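Local coordinates for protein imelysin (PDB 3OYV) that is an imelysin-like, mostly helical protein of a gut Bacteroides that probably takes part in bacterial iron uptake at the outer membrane and may be a peptidase, at residues A69-C74 with P228-Y233; Q314-Q319 with L347-Y352. One frame throughout, in Å; residues are numbered along the deposited sequence. Where two conformers were deposited one is given.

From the N terminus, the chain first enters contact 1 at the start of helix 71-102. It then runs through 153 residues, mostly helical, before residues 228-233 of helix 223-261 close that loop. Contact 2 opens only afterwards, at the end of helix 309-316. It closes a much shorter loop of 27 residues when the chain reaches helix 343-351. The two loops therefore follow one another and neither nest nor cross. Contact 1 ties two long helices together. Contact 2 joins two short helices near the C terminus. Their centres lie 43 Å apart, on opposite sides of the chain's centre.

Contact 1: residues A69-C74 with P228-Y233; sequences ASALSC and PVVTQY
Val230 meets Cys74 and Ala71 where the first turn of helix 71-102 lies against helix 223-261. Among the apolar contacts, those of CG2 are the closest. Val230 CG2 touches Cys74 CB at 3.7 Å, the closest approach between the two segments. The same CG2 lies 4.3 Å from Ala71 CB, a looser touch, and slightly nearer, 4.1 Å, to the carbonyl oxygen Ala71 O. Val230 CG1 lies a little further off, along the Cys74 side chain, about 4.2 Å from both Cys74 CB and Cys74 SG. The torsion of Val230 puts CG1 anti to the backbone N (chi1 176°). CG2 is thus the branch beside that N, and it is the one that comes closest to the other helix. The backbones are close here, with 6.8 Å between Ala71 CA and Val230 CA. Ala71 and Cys74 are small, which is consistent with so close an approach. Phe60 of helix 56-62 packs on both Cys74 and Val230, and Val75 adds to the cover of Val230.

The polar interactions lie within each segment or beyond the pair. Ser70 is the N-cap of helix 71-102. Its OG accepts a bond from Ser73 N at 2.9 Å, with an N-H...O angle of 161°. Ser70 O takes the first helical bond, from Cys74 N at 3.2 Å. Ala71 N is bound by the carboxylate of Asp223, at the start of helix 223-261. A side chain of one helix thereby serves an N-H in the first turn of the other, which has no carbonyl of its own helix to bond to. The second helix is kinked at Pro228 and Val229, whose N atoms have no bond to the turn before. Past the kink, Gln232 N bonds to Pro228 O and Tyr233 N to Val229 O.

Between the two segments the join is thus essentially van der Waals and small, with 108 Å² buried over both sides. The directional bond between the helices is that of Asp223 to Ala71 N, while the Ser70 cap closes the end of helix 71-102.

Contact 2: residues Q314-Q319 with L347-Y352; sequences QILNSQ and LEFLLY
Leu316 and Leu350 meet through their methyl ends, and their side chains cross obliquely. Leu350 CD2 fits against both branches of Leu316, 3.7 Å from Leu316 CD1 and 3.8 Å from Leu316 CD2. In Leu316, CD1 is the branch that extends the chain, anti to CA (chi2 170°), and it reaches both Leu350 and Phe349. The Phe349 contact is looser. Leu316 CD1 comes to the edge of that ring, near its plane, at 4.4 Å from Phe349 CE1. The backbones stay well apart, 9.6 Å between Leu316 CA and Leu350 CA.

In this largely helical imelysin fold the contact joins the last turn of helix 309-316 to helix 343-351, just before the small hairpin of strands 352-353 and 356-357. Trp24 and Met28 of helix 21-47 pack on Leu316 and Leu350 respectively. Ile14 covers Leu316 and Phe349, and Tyr117 meets the Phe349 ring edge-to-face.

On the solvent side, Gln314, Asn317 and Gln319 are exposed. The chain turns there from one helix into the next. Ile315 O accepts Ser318 N at 3.1 Å and Ser318 OG at 2.8 Å, the hydroxyl tilted 19° from the carbonyl plane. Ser318 OG also caps helix 319-323 through Trp321 N.

Contact 1: residues A69-C74 with P228-Y233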
ATOM      1  N   ALA A  69      22.443  10.160   9.419  1.00 19.54           N
ATOM      2  CA  ALA A  69      23.480  11.140   9.702  1.00 20.25           C
ATOM      3  C   ALA A  69      24.047  11.813   8.450  1.00 18.49           C
ATOM      4  O   ALA A  69      24.931  12.676   8.569  1.00 20.68           O
ATOM      5  CB  ALA A  69      24.627  10.460  10.480  1.00 22.01           C
ATOM      6  N   SER A  70      23.550  11.404   7.280  1.00 16.25           N
ATOM      7  CA  SER A  70      24.035  11.934   6.021  1.00 16.51           C
ATOM      8  C   SER A  70      22.948  11.789   4.985  1.00 14.90           C
ATOM      9  O   SER A  70      22.044  10.964   5.137  1.00 15.69           O
ATOM     10  CB  SER A  70      25.293  11.167   5.562  1.00 17.01           C
ATOM     11  OG  SER A  70      24.980   9.835   5.204  1.00 18.17           O
ATOM     12  N   ALA A  71      23.067  12.542   3.901  1.00 14.81           N
ATOM     13  CA  ALA A  71      22.153  12.344   2.788  1.00 12.92           C
ATOM     14  C   ALA A  71      22.341  10.960   2.167  1.00 13.96           C
ATOM     15  O   ALA A  71      21.380  10.342   1.721  1.00 13.28           O
ATOM     16  CB  ALA A  71      22.306  13.463   1.727  1.00 13.49           C
ATOM     17  N   LEU A  72      23.584  10.461   2.125  1.00 14.11           N
ATOM     18  CA  LEU A  72      23.833   9.111   1.646  1.00 15.01           C
ATOM     19  C   LEU A  72      23.026   8.090   2.431  1.00 15.24           C
ATOM     20  O   LEU A  72      22.427   7.206   1.834  1.00 15.08           O
ATOM     21  CB  LEU A  72      25.326   8.764   1.680  1.00 15.49           C
ATOM     22  CG  LEU A  72      25.681   7.333   1.302  1.00 16.57           C
ATOM     23  CD1 LEU A  72      25.197   7.017  -0.093  1.00 16.26           C
ATOM     24  CD2 LEU A  72      27.180   7.063   1.445  1.00 17.76           C
ATOM     25  N   SER A  73      23.017   8.193   3.759  1.00 15.24           N
ATOM     26  CA  SER A  73      22.245   7.268   4.594  0.60 15.96           C
ATOM     27  C   SER A  73      20.752   7.299   4.229  1.00 14.90           C
ATOM     28  O   SER A  73      20.087   6.255   4.106  1.00 17.08           O
ATOM     29  CB  SER A  73      22.420   7.644   6.063  0.60 16.43           C
ATOM     30  OG  SER A  73      21.752   6.721   6.901  0.60 20.30           O
ATOM     31  N   CYS A  74      20.233   8.510   4.042  1.00 14.25           N
ATOM     32  CA  CYS A  74      18.843   8.658   3.618  1.00 13.24           C
ATOM     33  C   CYS A  74      18.615   7.957   2.285  1.00 11.62           C
ATOM     34  O   CYS A  74      17.637   7.227   2.105  1.00 12.35           O
ATOM     35  CB  CYS A  74      18.468  10.126   3.422  1.00 12.79           C
ATOM     36  SG  CYS A  74      18.484  11.095   4.916  1.00 14.89           S
ATOM     37  N   PRO A 228      19.528  17.809  -2.153  1.00 10.29           N
ATOM     38  CA  PRO A 228      18.337  18.234  -2.897  1.00 10.31           C
ATOM     39  C   PRO A 228      17.471  17.062  -3.327  1.00  9.93           C
ATOM     40  O   PRO A 228      16.263  17.222  -3.504  1.00 11.37           O
ATOM     41  CB  PRO A 228      18.900  19.021  -4.090  1.00 12.58           C
ATOM     42  CG  PRO A 228      20.306  18.893  -4.048  1.00 16.53           C
ATOM     43  CD  PRO A 228      20.776  18.333  -2.730  1.00 12.30           C
ATOM     44  N   VAL A 229      18.100  15.915  -3.533  1.00  9.74           N
ATOM     45  CA  VAL A 229      17.358  14.704  -3.882  1.00  9.52           C
ATOM     46  C   VAL A 229      16.457  14.318  -2.670  1.00  9.73           C
ATOM     47  O   VAL A 229      15.269  14.016  -2.842  1.00  9.48           O
ATOM     48  CB  VAL A 229      18.302  13.556  -4.267  1.00 10.95           C
ATOM     49  CG1 VAL A 229      17.509  12.245  -4.409  1.00 12.65           C
ATOM     50  CG2 VAL A 229      19.087  13.902  -5.554  1.00 13.83           C
ATOM     51  N   VAL A 230      17.028  14.319  -1.468  1.00  8.98           N
ATOM     52  CA  VAL A 230      16.279  13.966  -0.250  1.00  9.25           C
ATOM     53  C   VAL A 230      15.125  14.956  -0.019  1.00  8.55           C
ATOM     54  O   VAL A 230      13.991  14.565   0.261  1.00  9.74           O
ATOM     55  CB  VAL A 230      17.169  13.824   0.963  1.00 10.69           C
ATOM     56  CG1 VAL A 230      16.336  13.560   2.216  1.00 12.65           C
ATOM     57  CG2 VAL A 230      18.224  12.707   0.740  1.00 12.19           C
ATOM     58  N   THR A 231      15.406  16.233  -0.171  1.00  9.46           N
ATOM     59  CA  THR A 231      14.425  17.266   0.094  1.00  9.71           C
ATOM     60  C   THR A 231      13.263  17.133  -0.866  1.00  9.47           C
ATOM     61  O   THR A 231      12.086  17.181  -0.460  1.00 10.39           O
ATOM     62  CB  THR A 231      15.104  18.643   0.056  1.00  9.97           C
ATOM     63  OG1 THR A 231      15.992  18.709   1.143  1.00 12.56           O
ATOM     64  CG2 THR A 231      14.077  19.792   0.088  1.00 12.32           C
ATOM     65  N   GLN A 232      13.573  16.972  -2.151  1.00  9.27           N
ATOM     66  CA  GLN A 232      12.531  16.800  -3.172  1.00  9.94           C
ATOM     67  C   GLN A 232      11.690  15.549  -2.941  1.00  9.00           C
ATOM     68  O   GLN A 232      10.463  15.548  -3.111  1.00 10.58           O
ATOM     69  CB  GLN A 232      13.104  16.813  -4.593  1.00  9.91           C
ATOM     70  CG  GLN A 232      12.161  16.554  -5.729  1.00 10.52           C
ATOM     71  CD  GLN A 232      11.134  17.618  -5.951  1.00 10.75           C
ATOM     72  OE1 GLN A 232      11.210  18.729  -5.418  1.00 13.23           O
ATOM     73  NE2 GLN A 232      10.175  17.301  -6.783  1.00 11.28           N
ATOM     74  N   TYR A 233      12.367  14.454  -2.591  1.00  9.76           N
ATOM     75  CA  TYR A 233      11.675  13.195  -2.329  1.00  8.36           C
ATOM     76  C   TYR A 233      10.657  13.342  -1.204  1.00  9.21           C
ATOM     77  O   TYR A 233       9.511  12.922  -1.300  1.00  9.95           O
ATOM     78  CB  TYR A 233      12.716  12.145  -1.997  1.00 10.07           C
ATOM     79  CG  TYR A 233      12.259  10.810  -1.458  1.00  8.52           C
ATOM     80  CD1 TYR A 233      11.930   9.752  -2.286  1.00  9.28           C
ATOM     81  CD2 TYR A 233      12.240  10.605  -0.087  1.00  9.32           C
ATOM     82  CE1 TYR A 233      11.553   8.513  -1.760  1.00 10.02           C
ATOM     83  CE2 TYR A 233      11.918   9.372   0.462  1.00 10.09           C
ATOM     84  CZ  TYR A 233      11.595   8.331  -0.393  1.00  9.33           C
ATOM     85  OH  TYR A 233      11.310   7.092   0.143  1.00 11.44           O
TER

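Contact 2: residues Q314-Q319 with L347-Y352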
ATOM      1  N   GLN A 314     -17.733 -14.155  12.290  1.00 15.23           N
ATOM      2  CA  GLN A 314     -18.240 -14.243  13.672  0.60 15.56           C
ATOM      3  C   GLN A 314     -18.660 -12.861  14.184  1.00 15.66           C
ATOM      4  O   GLN A 314     -19.723 -12.708  14.805  1.00 16.04           O
ATOM      5  CB  GLN A 314     -17.200 -14.868  14.599  0.60 16.88           C
ATOM      6  CG  GLN A 314     -16.947 -16.350  14.365  0.60 17.62           C
ATOM      7  CD  GLN A 314     -15.821 -16.897  15.227  0.60 28.85           C
ATOM      8  OE1 GLN A 314     -15.040 -16.142  15.819  0.60 32.18           O
ATOM      9  NE2 GLN A 314     -15.724 -18.221  15.293  0.60 34.03           N
ATOM     10  N   ILE A 315     -17.854 -11.843  13.907  1.00 13.84           N
ATOM     11  CA  ILE A 315     -18.221 -10.441  14.230  1.00 13.77           C
ATOM     12  C   ILE A 315     -19.549 -10.043  13.573  1.00 13.58           C
ATOM     13  O   ILE A 315     -20.447  -9.462  14.213  1.00 13.88           O
ATOM     14  CB  ILE A 315     -17.063  -9.481  13.819  1.00 13.80           C
ATOM     15  CG1 ILE A 315     -15.929  -9.608  14.845  1.00 14.54           C
ATOM     16  CG2 ILE A 315     -17.569  -8.021  13.684  1.00 12.98           C
ATOM     17  CD1 ILE A 315     -14.552  -9.092  14.365  1.00 15.31           C
ATOM     18  N   LEU A 316     -19.697 -10.367  12.286  1.00 12.20           N
ATOM     19  CA  LEU A 316     -20.884  -9.969  11.557  1.00 12.36           C
ATOM     20  C   LEU A 316     -22.130 -10.677  12.067  1.00 13.01           C
ATOM     21  O   LEU A 316     -23.227 -10.132  11.968  1.00 13.55           O
ATOM     22  CB  LEU A 316     -20.698 -10.201  10.059  1.00 12.66           C
ATOM     23  CG  LEU A 316     -19.643  -9.294   9.409  1.00 13.21           C
ATOM     24  CD1 LEU A 316     -19.358  -9.801   7.949  1.00 13.92           C
ATOM     25  CD2 LEU A 316     -20.103  -7.835   9.411  1.00 14.85           C
ATOM     26  N   ASN A 317     -21.959 -11.886  12.587  1.00 14.23           N
ATOM     27  CA  ASN A 317     -23.050 -12.648  13.187  1.00 14.11           C
ATOM     28  C   ASN A 317     -23.273 -12.394  14.669  1.00 15.14           C
ATOM     29  O   ASN A 317     -24.204 -12.964  15.262  1.00 17.35           O
ATOM     30  CB  ASN A 317     -22.842 -14.146  12.910  1.00 15.04           C
ATOM     31  CG  ASN A 317     -23.149 -14.505  11.495  1.00 17.06           C
ATOM     32  OD1 ASN A 317     -24.095 -13.994  10.895  1.00 20.04           O
ATOM     33  ND2 ASN A 317     -22.341 -15.392  10.927  1.00 20.32           N
ATOM     34  N   SER A 318     -22.469 -11.525  15.259  1.00 14.50           N
ATOM     35  CA  SER A 318     -22.535 -11.313  16.701  1.00 14.14           C
ATOM     36  C   SER A 318     -23.632 -10.342  17.106  1.00 14.90           C
ATOM     37  O   SER A 318     -23.883  -9.319  16.446  1.00 16.54           O
ATOM     38  CB  SER A 318     -21.206 -10.816  17.272  1.00 16.76           C
ATOM     39  OG  SER A 318     -20.950  -9.475  16.927  1.00 16.95           O
ATOM     40  N   GLN A 319     -24.259 -10.654  18.239  1.00 13.13           N
ATOM     41  CA  GLN A 319     -25.286  -9.780  18.773  0.60 14.21           C
ATOM     42  C   GLN A 319     -24.660  -8.503  19.334  1.00 12.57           C
ATOM     43  O   GLN A 319     -25.268  -7.437  19.287  1.00 13.46           O
ATOM     44  CB  GLN A 319     -26.122 -10.506  19.835  0.60 16.34           C
ATOM     45  CG  GLN A 319     -27.435  -9.827  20.161  0.60 20.29           C
ATOM     46  CD  GLN A 319     -28.433  -9.868  19.019  0.60 22.97           C
ATOM     47  OE1 GLN A 319     -28.701 -10.926  18.459  0.60 28.67           O
ATOM     48  NE2 GLN A 319     -28.987  -8.714  18.667  0.60 20.38           N
ATOM     49  N   LEU A 347     -12.053  -3.870   5.231  1.00  9.87           N
ATOM     50  CA  LEU A 347     -13.089  -3.077   4.573  1.00  9.39           C
ATOM     51  C   LEU A 347     -13.394  -3.601   3.193  1.00  9.55           C
ATOM     52  O   LEU A 347     -14.542  -3.638   2.796  1.00 10.16           O
ATOM     53  CB  LEU A 347     -12.675  -1.632   4.548  1.00 10.73           C
ATOM     54  CG  LEU A 347     -13.761  -0.624   4.282  1.00 13.04           C
ATOM     55  CD1 LEU A 347     -15.031  -0.861   5.104  1.00 17.13           C
ATOM     56  CD2 LEU A 347     -13.151   0.795   4.564  1.00 13.73           C
ATOM     57  N   GLU A 348     -12.348  -4.012   2.483  1.00  8.78           N
ATOM     58  CA  GLU A 348     -12.548  -4.619   1.172  1.00  9.55           C
ATOM     59  C   GLU A 348     -13.502  -5.832   1.239  1.00  9.32           C
ATOM     60  O   GLU A 348     -14.422  -5.974   0.423  1.00 10.16           O
ATOM     61  CB  GLU A 348     -11.178  -5.037   0.586  1.00  9.28           C
ATOM     62  CG  GLU A 348     -11.184  -5.436  -0.882  1.00  9.40           C
ATOM     63  CD  GLU A 348      -9.903  -6.176  -1.277  1.00 10.54           C
ATOM     64  OE1 GLU A 348      -9.085  -6.482  -0.398  1.00 11.26           O
ATOM     65  OE2 GLU A 348      -9.779  -6.488  -2.477  1.00 11.30           O
ATOM     66  N   PHE A 349     -13.251  -6.701   2.221  1.00 10.40           N
ATOM     67  CA  PHE A 349     -14.109  -7.893   2.435  1.00 10.98           C
ATOM     68  C   PHE A 349     -15.574  -7.502   2.639  1.00 10.39           C
ATOM     69  O   PHE A 349     -16.480  -8.166   2.156  1.00 12.14           O
ATOM     70  CB  PHE A 349     -13.575  -8.623   3.668  1.00 11.72           C
ATOM     71  CG  PHE A 349     -14.348  -9.859   4.079  1.00 13.20           C
ATOM     72  CD1 PHE A 349     -15.493  -9.770   4.833  1.00 13.20           C
ATOM     73  CD2 PHE A 349     -13.839 -11.114   3.831  1.00 17.57           C
ATOM     74  CE1 PHE A 349     -16.164 -10.915   5.213  1.00 12.11           C
ATOM     75  CE2 PHE A 349     -14.506 -12.256   4.247  1.00 19.38           C
ATOM     76  CZ  PHE A 349     -15.669 -12.145   4.912  1.00 16.29           C
ATOM     77  N   LEU A 350     -15.768  -6.424   3.383  1.00  9.98           N
ATOM     78  CA  LEU A 350     -17.093  -5.913   3.750  1.00  9.68           C
ATOM     79  C   LEU A 350     -17.814  -5.203   2.620  1.00  9.79           C
ATOM     80  O   LEU A 350     -19.039  -5.063   2.668  1.00 11.78           O
ATOM     81  CB  LEU A 350     -16.965  -5.014   4.992  1.00 10.26           C
ATOM     82  CG  LEU A 350     -16.523  -5.695   6.307  1.00 11.09           C
ATOM     83  CD1 LEU A 350     -16.165  -4.639   7.381  1.00 12.09           C
ATOM     84  CD2 LEU A 350     -17.572  -6.722   6.808  1.00 13.22           C
ATOM     85  N   LEU A 351     -17.063  -4.783   1.589  1.00  9.14           N
ATOM     86  CA  LEU A 351     -17.602  -4.018   0.481  1.00  9.55           C
ATOM     87  C   LEU A 351     -17.765  -4.791  -0.830  1.00  9.71           C
ATOM     88  O   LEU A 351     -18.579  -4.406  -1.666  1.00 10.34           O
ATOM     89  CB  LEU A 351     -16.749  -2.767   0.217  1.00  9.65           C
ATOM     90  CG  LEU A 351     -16.791  -1.693   1.287  1.00  9.01           C
ATOM     91  CD1 LEU A 351     -15.797  -0.579   0.933  1.00 10.78           C
ATOM     92  CD2 LEU A 351     -18.227  -1.142   1.451  1.00 10.23           C
ATOM     93  N   TYR A 352     -16.938  -5.821  -1.027  1.00 10.31           N
ATOM     94  CA  TYR A 352     -16.842  -6.545  -2.277  1.00 10.57           C
ATOM     95  C   TYR A 352     -17.071  -8.039  -2.113  1.00 10.09           C
ATOM     96  O   TYR A 352     -16.763  -8.603  -1.052  1.00 12.77           O
ATOM     97  CB  TYR A 352     -15.445  -6.396  -2.844  1.00 11.09           C
ATOM     98  CG  TYR A 352     -15.061  -5.046  -3.383  1.00 11.43           C
ATOM     99  CD1 TYR A 352     -15.276  -4.719  -4.703  1.00 11.29           C
ATOM    100  CD2 TYR A 352     -14.389  -4.124  -2.573  1.00 11.30           C
ATOM    101  CE1 TYR A 352     -14.839  -3.499  -5.210  1.00 11.06           C
ATOM    102  CE2 TYR A 352     -13.984  -2.903  -3.062  1.00 10.34           C
ATOM    103  CZ  TYR A 352     -14.187  -2.605  -4.387  1.00  9.83           C
ATOM    104  OH  TYR A 352     -13.728  -1.396  -4.848  1.00 13.73           O
TER